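Local structure of UDP-N-Acetylglucosamine 2-Epimerase (Thermus thermophilus, 1V4V) at residues A[216-221]-A[249-254]; A[231-236]-A[330-335]; A[6-11]-A[26-31]; A[92-97]-A[363-368]; A[289-294]-A[344-349]. The protein probably catalyses the interconversion of UDP-N-acetylglucosamine and UDP-N-acetylmannosamine by inverting C2 of the sugar, and forms a homodimer of two-domain chains. All coordinates share one frame; numbering follows the deposited sequence.

Contact 1. Residues A[216-221]-A[249-254]; sequences DLAQAL and PVLKGV
Val250, in the last turn of helix 241-251, pushes both methyls against helix 214-227 at Ala218 and Gln219. A trans chi1 (176°) sets its CG1 against both residues: Ala218 CB lies 3.8 Å from CG1, and Gln219 CD lies 3.6 Å from it. CG2 meets Gln219 NE2 at 3.3 Å. Gln219 itself leaves its helix pointing away from the neighbour, but a bend at chi2 (-74°) brings the amide back obliquely across the two valine methyls.

Leu251 comes next. Its CD2 rests 3.7 Å from Ala218 O, and its CG is 4.3 Å from Ala218 CB; the same side chain reaches Phe257 and Leu259 of strand 257-260, tying the pair of helices to the sheet edge. At Lys252 the chain leaves helical geometry, and a type II turn from Leu251 to Val254, closed by Val254 N to Leu251 O at 3.2 Å, returns Val254 to Lys222 and Ala225 of helix 214-227.

The small Ala218 lets the two helices come close, Gln219 CA and Val250 CA being 6.3 Å apart. The joint is largely apolar, and the aliphatic part and amide of an otherwise exposed glutamine form its outer border, so it depends on shape and hydrophobic burial rather than polar pairing between the helices.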
# COMPACT_ATOMS: atom_id res chain seq x y z
N ASP A 216 -21.48 29.18 34.41
CA ASP A 216 -20.44 29.95 35.09
C ASP A 216 -19.57 30.69 34.07
O ASP A 216 -19.22 31.85 34.26
CB ASP A 216 -19.55 29.04 35.96
CG ASP A 216 -20.23 28.57 37.24
OD1 ASP A 216 -21.33 29.06 37.55
OD2 ASP A 216 -19.65 27.72 37.94
N LEU A 217 -19.20 30.00 32.99
CA LEU A 217 -18.36 30.62 31.96
C LEU A 217 -19.13 31.72 31.22
O LEU A 217 -18.56 32.75 30.86
CB LEU A 217 -17.86 29.57 30.97
CG LEU A 217 -16.86 28.56 31.56
CD1 LEU A 217 -16.56 27.46 30.56
CD2 LEU A 217 -15.58 29.29 31.96
N ALA A 218 -20.42 31.51 31.00
CA ALA A 218 -21.23 32.52 30.33
C ALA A 218 -21.27 33.79 31.17
O ALA A 218 -21.18 34.89 30.63
CB ALA A 218 -22.65 32.00 30.09
N GLN A 219 -21.39 33.63 32.48
CA GLN A 219 -21.42 34.79 33.38
C GLN A 219 -20.11 35.56 33.28
O GLN A 219 -20.10 36.79 33.32
CB GLN A 219 -21.65 34.36 34.83
CG GLN A 219 -23.03 33.77 35.13
CD GLN A 219 -24.13 34.83 35.17
OE1 GLN A 219 -23.86 36.03 35.08
NE2 GLN A 219 -25.37 34.37 35.31
N ALA A 220 -19.00 34.83 33.15
CA ALA A 220 -17.70 35.48 33.05
C ALA A 220 -17.65 36.27 31.74
O ALA A 220 -17.15 37.40 31.70
CB ALA A 220 -16.58 34.43 33.07
N LEU A 221 -18.18 35.69 30.67
CA LEU A 221 -18.18 36.37 29.38
C LEU A 221 -19.12 37.58 29.41
O LEU A 221 -18.88 38.58 28.73
CB LEU A 221 -18.59 35.40 28.27
CG LEU A 221 -17.60 34.25 28.02
CD1 LEU A 221 -18.09 33.39 26.87
CD2 LEU A 221 -16.22 34.80 27.71
N PRO A 249 -30.15 31.97 29.33
CA PRO A 249 -30.57 32.80 30.46
C PRO A 249 -29.54 33.84 30.91
O PRO A 249 -29.90 34.87 31.49
CB PRO A 249 -30.89 31.77 31.55
CG PRO A 249 -29.99 30.62 31.20
CD PRO A 249 -30.13 30.54 29.70
N VAL A 250 -28.27 33.58 30.64
CA VAL A 250 -27.22 34.50 31.03
C VAL A 250 -26.91 35.56 29.97
O VAL A 250 -26.78 36.74 30.29
CB VAL A 250 -25.90 33.74 31.33
CG1 VAL A 250 -24.79 34.74 31.64
CG2 VAL A 250 -26.10 32.77 32.49
N LEU A 251 -26.79 35.13 28.72
CA LEU A 251 -26.42 36.05 27.65
C LEU A 251 -27.54 36.71 26.85
O LEU A 251 -27.29 37.68 26.14
CB LEU A 251 -25.45 35.35 26.70
CG LEU A 251 -24.14 34.91 27.37
CD1 LEU A 251 -23.26 34.17 26.36
CD2 LEU A 251 -23.40 36.12 27.93
N LYS A 252 -28.77 36.20 26.95
CA LYS A 252 -29.88 36.83 26.25
C LYS A 252 -30.14 38.14 26.98
O LYS A 252 -30.20 38.17 28.21
CB LYS A 252 -31.15 35.97 26.32
CG LYS A 252 -31.21 34.84 25.32
CD LYS A 252 -31.36 35.35 23.90
CE LYS A 252 -31.43 34.18 22.93
NZ LYS A 252 -31.57 34.61 21.51
N GLY A 253 -30.30 39.22 26.23
CA GLY A 253 -30.55 40.49 26.88
C GLY A 253 -29.29 41.28 27.15
O GLY A 253 -29.36 42.42 27.62
N VAL A 254 -28.12 40.69 26.89
CA VAL A 254 -26.88 41.43 27.09
C VAL A 254 -26.73 42.25 25.82
O VAL A 254 -26.63 41.70 24.72
CB VAL A 254 -25.66 40.49 27.26
CG1 VAL A 254 -24.38 41.32 27.30
CG2 VAL A 254 -25.80 39.68 28.54

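Contact 2. Residues A[231-236]-A[330-335]; sequences LTFVYP and GLLENP
Asn334 N to Leu331 O, at 3.0 Å, is the shorter of the two backbone bonds within 330-335, and it closes the end of helix 321-332 directly beside Leu332, the residue that meets Leu231 and Phe233. The carbonyl O of Leu231 has a polar partner as well, ND2 of Asn256.

Between the segments everything is apolar. Leu332 points its side chain at the start of strand 232-236, and Leu231 points back, the two running past each other in opposite directions. Leu231 CD1 faces the fork of Leu332, equally far (4.1 Å) from its CD1 and its CD2. The chi1 of Leu332 (-73°) directs these branches to Leu231.

This is an alpha/beta layer of the second Rossmann-like domain of a GT-B fold: strand 232-236 lies second from one edge of a parallel sheet, and helix 321-332 packs near the point where the strand begins. Phe233 belongs to the same apolar patch. Its ring turns an edge to the helix, with Leu332 CD1 near the ring plane and 4.4 Å from CZ. On the sheet side the Phe233 ring meets that of Phe257, their planes about 25° apart, and Phe228, in the loop between helix 214-227 and strand 232-236, touches Leu332. Just beyond the helix end, Asn334 is the N-cap of helix 335-343, its OD1 accepting from Glu337 N.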
# COMPACT_ATOMS: atom_id res chain seq x y z
N LEU A 231 -17.35 46.80 21.88
CA LEU A 231 -17.10 45.57 21.13
C LEU A 231 -18.38 44.76 21.06
O LEU A 231 -19.20 44.80 21.98
CB LEU A 231 -16.03 44.71 21.81
CG LEU A 231 -14.67 45.34 22.08
CD1 LEU A 231 -13.75 44.28 22.69
CD2 LEU A 231 -14.09 45.88 20.80
N THR A 232 -18.56 44.02 19.98
CA THR A 232 -19.73 43.17 19.86
C THR A 232 -19.27 41.72 19.89
O THR A 232 -18.44 41.32 19.09
CB THR A 232 -20.48 43.43 18.56
OG1 THR A 232 -20.98 44.77 18.57
CG2 THR A 232 -21.65 42.44 18.41
N PHE A 233 -19.81 40.96 20.83
CA PHE A 233 -19.45 39.55 21.00
C PHE A 233 -20.46 38.69 20.26
O PHE A 233 -21.64 38.65 20.60
CB PHE A 233 -19.41 39.20 22.49
CG PHE A 233 -18.36 39.98 23.26
CD1 PHE A 233 -18.55 41.32 23.56
CD2 PHE A 233 -17.15 39.37 23.60
CE1 PHE A 233 -17.55 42.07 24.19
CE2 PHE A 233 -16.14 40.10 24.23
CZ PHE A 233 -16.34 41.46 24.53
N VAL A 234 -19.98 37.99 19.22
CA VAL A 234 -20.83 37.14 18.40
C VAL A 234 -20.62 35.68 18.75
O VAL A 234 -19.52 35.15 18.61
CB VAL A 234 -20.55 37.38 16.91
CG1 VAL A 234 -21.54 36.60 16.06
CG2 VAL A 234 -20.65 38.88 16.61
N TYR A 235 -21.70 35.05 19.18
CA TYR A 235 -21.68 33.67 19.64
C TYR A 235 -22.67 32.73 18.96
O TYR A 235 -23.86 32.74 19.28
CB TYR A 235 -21.93 33.71 21.16
CG TYR A 235 -21.93 32.39 21.92
CD1 TYR A 235 -21.54 31.20 21.32
CD2 TYR A 235 -22.29 32.37 23.27
CE1 TYR A 235 -21.51 30.00 22.06
CE2 TYR A 235 -22.27 31.19 24.00
CZ TYR A 235 -21.87 30.01 23.40
OH TYR A 235 -21.83 28.86 24.14
N PRO A 236 -22.20 31.92 17.99
CA PRO A 236 -23.10 30.98 17.31
C PRO A 236 -23.24 29.82 18.29
O PRO A 236 -22.32 29.01 18.44
CB PRO A 236 -22.30 30.57 16.06
CG PRO A 236 -21.35 31.73 15.86
CD PRO A 236 -20.93 32.04 17.27
N GLY A 330 -7.70 41.33 30.21
CA GLY A 330 -6.31 41.74 30.09
C GLY A 330 -5.81 41.72 28.66
O GLY A 330 -5.12 42.64 28.21
N LEU A 331 -6.17 40.67 27.92
CA LEU A 331 -5.75 40.54 26.53
C LEU A 331 -6.37 41.62 25.64
O LEU A 331 -5.70 42.21 24.81
CB LEU A 331 -6.12 39.15 26.00
CG LEU A 331 -5.66 38.86 24.57
CD1 LEU A 331 -4.15 38.96 24.49
CD2 LEU A 331 -6.12 37.47 24.15
N LEU A 332 -7.67 41.87 25.83
CA LEU A 332 -8.35 42.89 25.03
C LEU A 332 -7.78 44.28 25.28
O LEU A 332 -7.94 45.18 24.45
CB LEU A 332 -9.86 42.85 25.30
CG LEU A 332 -10.57 41.64 24.67
CD1 LEU A 332 -12.01 41.55 25.16
CD2 LEU A 332 -10.51 41.76 23.16
N GLU A 333 -7.13 44.46 26.43
CA GLU A 333 -6.52 45.75 26.75
C GLU A 333 -5.00 45.74 26.54
O GLU A 333 -4.29 46.61 27.03
CB GLU A 333 -6.88 46.15 28.19
CG GLU A 333 -8.34 46.59 28.29
CD GLU A 333 -8.82 46.88 29.70
OE1 GLU A 333 -9.84 47.59 29.83
OE2 GLU A 333 -8.19 46.41 30.67
N ASN A 334 -4.52 44.75 25.79
CA ASN A 334 -3.09 44.62 25.50
C ASN A 334 -2.95 44.45 23.98
O ASN A 334 -2.78 43.34 23.48
CB ASN A 334 -2.50 43.40 26.21
CG ASN A 334 -0.98 43.43 26.28
OD1 ASN A 334 -0.31 43.85 25.33
ND2 ASN A 334 -0.42 42.99 27.40
N PRO A 335 -3.05 45.56 23.24
CA PRO A 335 -2.93 45.47 21.78
C PRO A 335 -1.62 44.83 21.30
O PRO A 335 -1.59 44.18 20.25
CB PRO A 335 -3.09 46.93 21.32
CG PRO A 335 -2.64 47.73 22.51
CD PRO A 335 -3.23 46.96 23.68

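Contact 3. Residues A[6-11]-A[26-31]; sequences KRVVLA and LALRGI
This is a buried helix-on-sheet contact in the first beta-alpha-beta unit of the chain, where Leu28 of helix 15-29 packs on Val8 and Leu10 of strand 6-12. One methyl does the touching: Leu28 CD1 lies 3.9 Å from Val8 CG1 and 4.0 Å from Leu10 CD1, resting in the notch that two residues on the same face of a strand leave between them. Val9, between them in sequence, points away from the helix.

The two sides of the notch are met differently. Val8 and Leu28 cross at about a right angle, whereas Leu10 and Leu28 run past each other in opposite directions. The chi1 of Val8 (-179°) points CG1 along the strand toward Leu10, into the reach of Leu28 CD1. The nearest backbone pair, Val8 CA and Leu28 CA, stays 8.2 Å apart, leaving the layer between helix and sheet to side chains.

In the crossover, strand 6-12 leads through helix 15-29 to strand 34-40, its parallel neighbour, whose Lys35 and Leu37 bond with the backbone of Val8. On the other side of strand 6-12 runs strand 94-98, and its Leu96 touches both Val8 and Leu28. Ala358 and Val361 of helix 353-364 close over the same patch, bringing a late part of the chain onto this first unit. Near the helix end Ile31 N bonds to Leu28 O at 3.0 Å. On the exposed flank Arg29 lays one guanidinium face against Leu26 CD2, which stands 3.4 Å above the plane toward its rim.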
# COMPACT_ATOMS: atom_id res chain seq x y z
N LYS A 6 -2.17 18.64 -19.92
CA LYS A 6 -2.15 17.55 -18.94
C LYS A 6 -3.40 17.61 -18.07
O LYS A 6 -3.91 18.70 -17.77
CB LYS A 6 -0.91 17.66 -18.04
CG LYS A 6 0.43 17.59 -18.76
CD LYS A 6 0.61 16.28 -19.51
CE LYS A 6 2.08 16.04 -19.85
NZ LYS A 6 2.70 17.20 -20.55
N ARG A 7 -3.90 16.45 -17.67
CA ARG A 7 -5.09 16.40 -16.83
C ARG A 7 -4.78 15.79 -15.47
O ARG A 7 -4.16 14.73 -15.38
CB ARG A 7 -6.20 15.61 -17.54
CG ARG A 7 -6.48 16.11 -18.96
CD ARG A 7 -7.76 15.51 -19.52
NE ARG A 7 -7.86 15.64 -20.98
CZ ARG A 7 -7.79 16.79 -21.65
NH1 ARG A 7 -7.61 17.93 -21.00
NH2 ARG A 7 -7.90 16.79 -22.97
N VAL A 8 -5.20 16.47 -14.41
CA VAL A 8 -4.96 16.01 -13.05
C VAL A 8 -6.29 15.78 -12.36
O VAL A 8 -7.05 16.72 -12.12
CB VAL A 8 -4.15 17.05 -12.25
CG1 VAL A 8 -3.88 16.54 -10.83
CG2 VAL A 8 -2.85 17.35 -12.96
N VAL A 9 -6.58 14.52 -12.06
CA VAL A 9 -7.84 14.18 -11.42
C VAL A 9 -7.72 14.11 -9.90
O VAL A 9 -6.87 13.40 -9.37
CB VAL A 9 -8.39 12.83 -11.95
CG1 VAL A 9 -9.70 12.47 -11.25
CG2 VAL A 9 -8.60 12.90 -13.46
N LEU A 10 -8.56 14.87 -9.22
CA LEU A 10 -8.60 14.84 -7.76
C LEU A 10 -9.79 13.96 -7.42
O LEU A 10 -10.92 14.28 -7.79
CB LEU A 10 -8.80 16.24 -7.18
CG LEU A 10 -7.66 17.23 -7.35
CD1 LEU A 10 -7.62 17.73 -8.79
CD2 LEU A 10 -7.86 18.41 -6.40
N ALA A 11 -9.53 12.85 -6.74
CA ALA A 11 -10.59 11.92 -6.38
C ALA A 11 -10.81 11.88 -4.87
O ALA A 11 -9.88 11.59 -4.12
CB ALA A 11 -10.24 10.53 -6.89
N LEU A 26 -7.79 24.64 -7.06
CA LEU A 26 -7.68 26.01 -7.52
C LEU A 26 -6.25 26.39 -7.89
O LEU A 26 -6.03 27.13 -8.85
CB LEU A 26 -8.25 26.96 -6.47
CG LEU A 26 -9.75 26.75 -6.20
CD1 LEU A 26 -10.19 27.56 -4.99
CD2 LEU A 26 -10.55 27.14 -7.44
N ALA A 27 -5.28 25.88 -7.14
CA ALA A 27 -3.88 26.18 -7.43
C ALA A 27 -3.45 25.53 -8.75
O ALA A 27 -2.64 26.08 -9.49
CB ALA A 27 -2.99 25.68 -6.29
N LEU A 28 -4.00 24.35 -9.03
CA LEU A 28 -3.69 23.63 -10.26
C LEU A 28 -4.29 24.35 -11.47
O LEU A 28 -3.69 24.37 -12.55
CB LEU A 28 -4.25 22.20 -10.20
CG LEU A 28 -3.50 21.19 -9.33
CD1 LEU A 28 -4.38 19.97 -9.09
CD2 LEU A 28 -2.20 20.79 -10.01
N ARG A 29 -5.47 24.92 -11.28
CA ARG A 29 -6.14 25.63 -12.36
C ARG A 29 -5.32 26.84 -12.80
O ARG A 29 -5.46 27.33 -13.92
CB ARG A 29 -7.53 26.09 -11.89
CG ARG A 29 -8.45 26.52 -13.02
CD ARG A 29 -9.86 26.80 -12.50
NE ARG A 29 -9.88 27.92 -11.57
CZ ARG A 29 -10.97 28.33 -10.92
NH1 ARG A 29 -12.12 27.70 -11.09
NH2 ARG A 29 -10.90 29.36 -10.09
N GLY A 30 -4.43 27.30 -11.92
CA GLY A 30 -3.61 28.45 -12.23
C GLY A 30 -2.27 28.12 -12.85
O GLY A 30 -1.45 29.01 -13.09
N ILE A 31 -2.03 26.84 -13.12
CA ILE A 31 -0.77 26.43 -13.72
C ILE A 31 -0.93 26.09 -15.20
O ILE A 31 -1.69 25.19 -15.57
CB ILE A 31 -0.17 25.20 -12.99
CG1 ILE A 31 0.13 25.57 -11.54
CG2 ILE A 31 1.10 24.74 -13.70
CD1 ILE A 31 0.78 24.46 -10.74

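Contact 4. Residues A[92-97]-A[363-368]; sequences ADYVLV and WRLGLG
A Schellman motif ends helix 353-364, and the residues just before its glycine, Arg364 and Leu365, lean on Asp93 and Tyr94 of segment 92-97. Gly366 takes the positive-phi position of the motif, with Gly366 N bonded to Trp363 O at 3.0 Å and Leu367 N reaching back to Ala362 O.

Tyr94 carries the strand side. Its CG is roughly anti to the backbone N (chi1 -151°), standing the ring up beside the helix end. The helix residues approach the ring obliquely: Arg364 CB is 3.8 Å from Tyr94 CE2, and Leu365 CD2 is 4.0 Å from Tyr94 CD2. Further out, Arg364 CG comes to 3.8 Å from Tyr94 OH. Leu365 also touches the backbone, its CD2 3.8 Å from Asp93 O. An acetic acid molecule, probably from the crystallisation liquor, lies about 4 Å from the Leu365 side chain.

Beyond CG the arginine bends away, and its guanidinium plane stands 38° from the tyrosine ring. Trp363 flanks it, CZ3 lying 3.7 Å above the guanidinium plane, toward its rim. Arg364 NE forms a salt bridge with Asp148 OD2, NH1 another with Glu169 OE2, and Tyr94 OH bonds to the same OD2 of Asp148.

Apolar contact near the ring base thus gives way to a shared polar cluster at its far end: one carboxylate oxygen links strand tyrosine and helix arginine, and the nearby positive charge would be expected to favour the ionised form of Asp148.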
# COMPACT_ATOMS: atom_id res chain seq x y z
N ALA A 92 -6.82 10.94 -17.42
CA ALA A 92 -5.93 11.39 -16.36
C ALA A 92 -4.45 11.13 -16.60
O ALA A 92 -4.05 10.02 -16.97
CB ALA A 92 -6.35 10.75 -15.02
N ASP A 93 -3.64 12.16 -16.39
CA ASP A 93 -2.19 12.06 -16.53
C ASP A 93 -1.57 11.98 -15.14
O ASP A 93 -0.40 11.65 -14.98
CB ASP A 93 -1.63 13.27 -17.28
CG ASP A 93 -2.01 13.29 -18.74
OD1 ASP A 93 -2.92 14.06 -19.12
OD2 ASP A 93 -1.41 12.51 -19.51
N TYR A 94 -2.39 12.30 -14.14
CA TYR A 94 -1.94 12.26 -12.75
C TYR A 94 -3.19 12.19 -11.88
O TYR A 94 -4.23 12.74 -12.22
CB TYR A 94 -1.13 13.52 -12.42
CG TYR A 94 -0.09 13.31 -11.35
CD1 TYR A 94 -0.43 13.33 -9.99
CD2 TYR A 94 1.23 13.04 -11.68
CE1 TYR A 94 0.52 13.07 -9.01
CE2 TYR A 94 2.19 12.79 -10.71
CZ TYR A 94 1.83 12.81 -9.38
OH TYR A 94 2.79 12.54 -8.44
N VAL A 95 -3.07 11.49 -10.75
CA VAL A 95 -4.19 11.35 -9.84
C VAL A 95 -3.78 11.77 -8.43
O VAL A 95 -2.71 11.41 -7.95
CB VAL A 95 -4.70 9.90 -9.78
CG1 VAL A 95 -5.89 9.80 -8.82
CG2 VAL A 95 -5.11 9.43 -11.17
N LEU A 96 -4.63 12.55 -7.78
CA LEU A 96 -4.36 12.98 -6.42
C LEU A 96 -5.44 12.42 -5.50
O LEU A 96 -6.62 12.49 -5.81
CB LEU A 96 -4.37 14.52 -6.33
CG LEU A 96 -3.25 15.29 -7.03
CD1 LEU A 96 -3.45 16.78 -6.83
CD2 LEU A 96 -1.90 14.86 -6.49
N VAL A 97 -5.01 11.81 -4.40
CA VAL A 97 -5.97 11.28 -3.44
C VAL A 97 -5.60 11.87 -2.09
O VAL A 97 -4.50 12.41 -1.91
CB VAL A 97 -5.96 9.73 -3.37
CG1 VAL A 97 -6.50 9.15 -4.69
CG2 VAL A 97 -4.57 9.20 -3.09
N TRP A 363 5.79 19.66 -11.52
CA TRP A 363 7.17 19.22 -11.60
C TRP A 363 7.27 17.77 -12.07
O TRP A 363 8.11 17.44 -12.91
CB TRP A 363 7.84 19.37 -10.23
CG TRP A 363 9.16 18.68 -10.11
CD1 TRP A 363 10.27 18.88 -10.88
CD2 TRP A 363 9.51 17.68 -9.15
NE1 TRP A 363 11.29 18.07 -10.46
CE2 TRP A 363 10.85 17.32 -9.40
CE3 TRP A 363 8.82 17.05 -8.10
CZ2 TRP A 363 11.52 16.36 -8.63
CZ3 TRP A 363 9.49 16.09 -7.35
CH2 TRP A 363 10.83 15.75 -7.62
N ARG A 364 6.41 16.91 -11.53
CA ARG A 364 6.40 15.50 -11.92
C ARG A 364 6.00 15.36 -13.38
O ARG A 364 6.46 14.44 -14.07
CB ARG A 364 5.42 14.71 -11.05
CG ARG A 364 5.94 14.37 -9.67
CD ARG A 364 7.30 13.70 -9.76
NE ARG A 364 7.51 12.73 -8.70
CZ ARG A 364 8.69 12.19 -8.41
NH1 ARG A 364 9.77 12.53 -9.11
NH2 ARG A 364 8.80 11.31 -7.43
N LEU A 365 5.15 16.26 -13.85
CA LEU A 365 4.68 16.23 -15.23
C LEU A 365 5.60 17.03 -16.15
O LEU A 365 5.29 17.22 -17.33
CB LEU A 365 3.25 16.78 -15.31
CG LEU A 365 2.17 15.96 -14.60
CD1 LEU A 365 0.85 16.71 -14.63
CD2 LEU A 365 2.02 14.60 -15.27
N GLY A 366 6.73 17.48 -15.61
CA GLY A 366 7.69 18.24 -16.40
C GLY A 366 7.20 19.60 -16.88
O GLY A 366 7.54 20.04 -17.98
N LEU A 367 6.41 20.27 -16.05
CA LEU A 367 5.88 21.59 -16.40
C LEU A 367 6.35 22.66 -15.42
O LEU A 367 5.69 23.68 -15.23
CB LEU A 367 4.35 21.57 -16.41
CG LEU A 367 3.65 20.72 -17.47
CD1 LEU A 367 2.14 20.81 -17.28
CD2 LEU A 367 4.03 21.22 -18.86
N GLY A 368 7.51 22.42 -14.80
CA GLY A 368 8.04 23.38 -13.85
C GLY A 368 9.04 22.76 -12.89
O GLY A 368 9.19 21.54 -12.86

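Contact 5. Residues A[289-294]-A[344-349]; sequences GAALGV and AKNPYG
Helix 283-291 ends in a Schellman motif whose last turn faces an irregular loop, and the backbones come nearest at Ala290 and Asn346, 6.5 Å between CA atoms. Gly293, at positive phi, lets the chain turn back: Val294 N bonds to Gly289 O at 2.9 Å, and Gly293 N bonds to Ala290 O at 3.1 Å.

That second carbonyl is also the meeting point with the loop. Asn346 extends its CG away from its own N (chi1 -176°), which carries the amide across to the helix end, where ND2 gives a weak, bent bond to Ala290 O (3.2 Å, 132° at the hydrogen). A water donates to Ala290 O as well and to Ala344 O, making a second link between the segments. The other end of the amide looks into its own loop. OD1 takes Tyr348 N in the carbonyl plane at 2.6 Å, while Gly349 N, 3.2 Å from OD1, comes in well above that plane. The two bonds to OD1, with the weak one from ND2, probably limit the rotation of the amide. Pro347 CG sits 3.8 Å above the centre of the Tyr348 ring, and that ring presents an edge to Ala290 CB.

Asn346 thus makes an Asx turn set against a Schellman helix end. The arrangement lies in the link from helix 335-343 to helix 353-364, by which, as in other GT-B enzymes, the end of the chain returns to the N-terminal domain.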
# COMPACT_ATOMS: atom_id res chain seq x y z
N GLY A 289 -8.72 29.67 13.78
CA GLY A 289 -8.36 31.04 14.09
C GLY A 289 -6.93 31.30 13.69
O GLY A 289 -6.61 32.32 13.08
N ALA A 290 -6.05 30.35 14.01
CA ALA A 290 -4.63 30.49 13.67
C ALA A 290 -4.39 30.59 12.17
O ALA A 290 -3.47 31.28 11.72
CB ALA A 290 -3.85 29.31 14.26
N ALA A 291 -5.20 29.91 11.37
CA ALA A 291 -5.04 29.95 9.92
C ALA A 291 -5.31 31.37 9.42
O ALA A 291 -4.66 31.86 8.49
CB ALA A 291 -6.01 28.97 9.25
N LEU A 292 -6.26 32.04 10.07
CA LEU A 292 -6.65 33.40 9.70
C LEU A 292 -5.81 34.46 10.41
O LEU A 292 -6.00 35.66 10.18
CB LEU A 292 -8.13 33.60 10.02
CG LEU A 292 -9.10 32.67 9.29
CD1 LEU A 292 -10.47 32.68 9.96
CD2 LEU A 292 -9.21 33.12 7.83
N GLY A 293 -4.90 34.04 11.27
CA GLY A 293 -4.07 35.00 11.99
C GLY A 293 -4.89 35.74 13.02
O GLY A 293 -4.63 36.91 13.33
N VAL A 294 -5.90 35.07 13.56
CA VAL A 294 -6.76 35.68 14.58
C VAL A 294 -6.34 35.15 15.96
O VAL A 294 -6.26 33.94 16.16
CB VAL A 294 -8.24 35.33 14.33
CG1 VAL A 294 -9.12 35.91 15.43
CG2 VAL A 294 -8.67 35.87 12.98
N ALA A 344 2.45 35.67 14.87
CA ALA A 344 3.13 34.41 15.15
C ALA A 344 3.10 33.48 13.95
O ALA A 344 2.12 33.42 13.21
CB ALA A 344 2.49 33.73 16.35
N LYS A 345 4.19 32.75 13.74
CA LYS A 345 4.28 31.82 12.62
C LYS A 345 3.31 30.66 12.87
O LYS A 345 3.32 30.06 13.94
CB LYS A 345 5.70 31.27 12.50
CG LYS A 345 5.87 30.22 11.42
CD LYS A 345 7.25 29.57 11.48
CE LYS A 345 7.34 28.40 10.51
NZ LYS A 345 7.07 28.82 9.10
N ASN A 346 2.46 30.37 11.89
CA ASN A 346 1.50 29.28 12.02
C ASN A 346 2.29 27.97 11.97
O ASN A 346 2.93 27.68 10.97
CB ASN A 346 0.49 29.32 10.87
CG ASN A 346 -0.58 28.26 11.02
OD1 ASN A 346 -0.29 27.09 11.27
ND2 ASN A 346 -1.84 28.66 10.85
N PRO A 347 2.24 27.17 13.05
CA PRO A 347 2.97 25.90 13.10
C PRO A 347 2.36 24.78 12.26
O PRO A 347 2.91 23.68 12.21
CB PRO A 347 2.94 25.57 14.59
CG PRO A 347 1.56 26.02 14.96
CD PRO A 347 1.45 27.37 14.28
N TYR A 348 1.25 25.06 11.59
CA TYR A 348 0.57 24.05 10.78
C TYR A 348 0.80 24.22 9.28
O TYR A 348 0.75 23.25 8.52
CB TYR A 348 -0.93 24.07 11.04
CG TYR A 348 -1.29 24.07 12.51
CD1 TYR A 348 -1.05 22.96 13.31
CD2 TYR A 348 -1.85 25.20 13.10
CE1 TYR A 348 -1.37 22.97 14.68
CE2 TYR A 348 -2.17 25.22 14.46
CZ TYR A 348 -1.93 24.11 15.24
OH TYR A 348 -2.23 24.14 16.58
N GLY A 349 1.05 25.45 8.85
CA GLY A 349 1.28 25.71 7.44
C GLY A 349 1.21 27.20 7.15
O GLY A 349 0.67 27.95 7.96
O HOH W 1 -0.61 31.98 12.89

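In the fold
Four of the contacts divide between the two Rossmann-like domains of the GT-B fold. Contacts 3 and 4, with centres about 9 Å apart, share the seven-stranded sheet, where strands 6-12 and 94-98 are bonded neighbours. Contacts 1 and 2, about 15 Å apart, adjoin the six-stranded sheet and touch through Leu251 and Tyr235. Centres of contacts 1 and 4 are about 53 Å apart, on opposite sides of the chain's centre. Contact 5, at the interdomain link, is nearer that centre, about 19 Å from contact 2 and 26 Å from contact 3. Along the chain, contact 3 closes first; contact 4 spans 1, 2 and 5, because the last helix returns to the first domain.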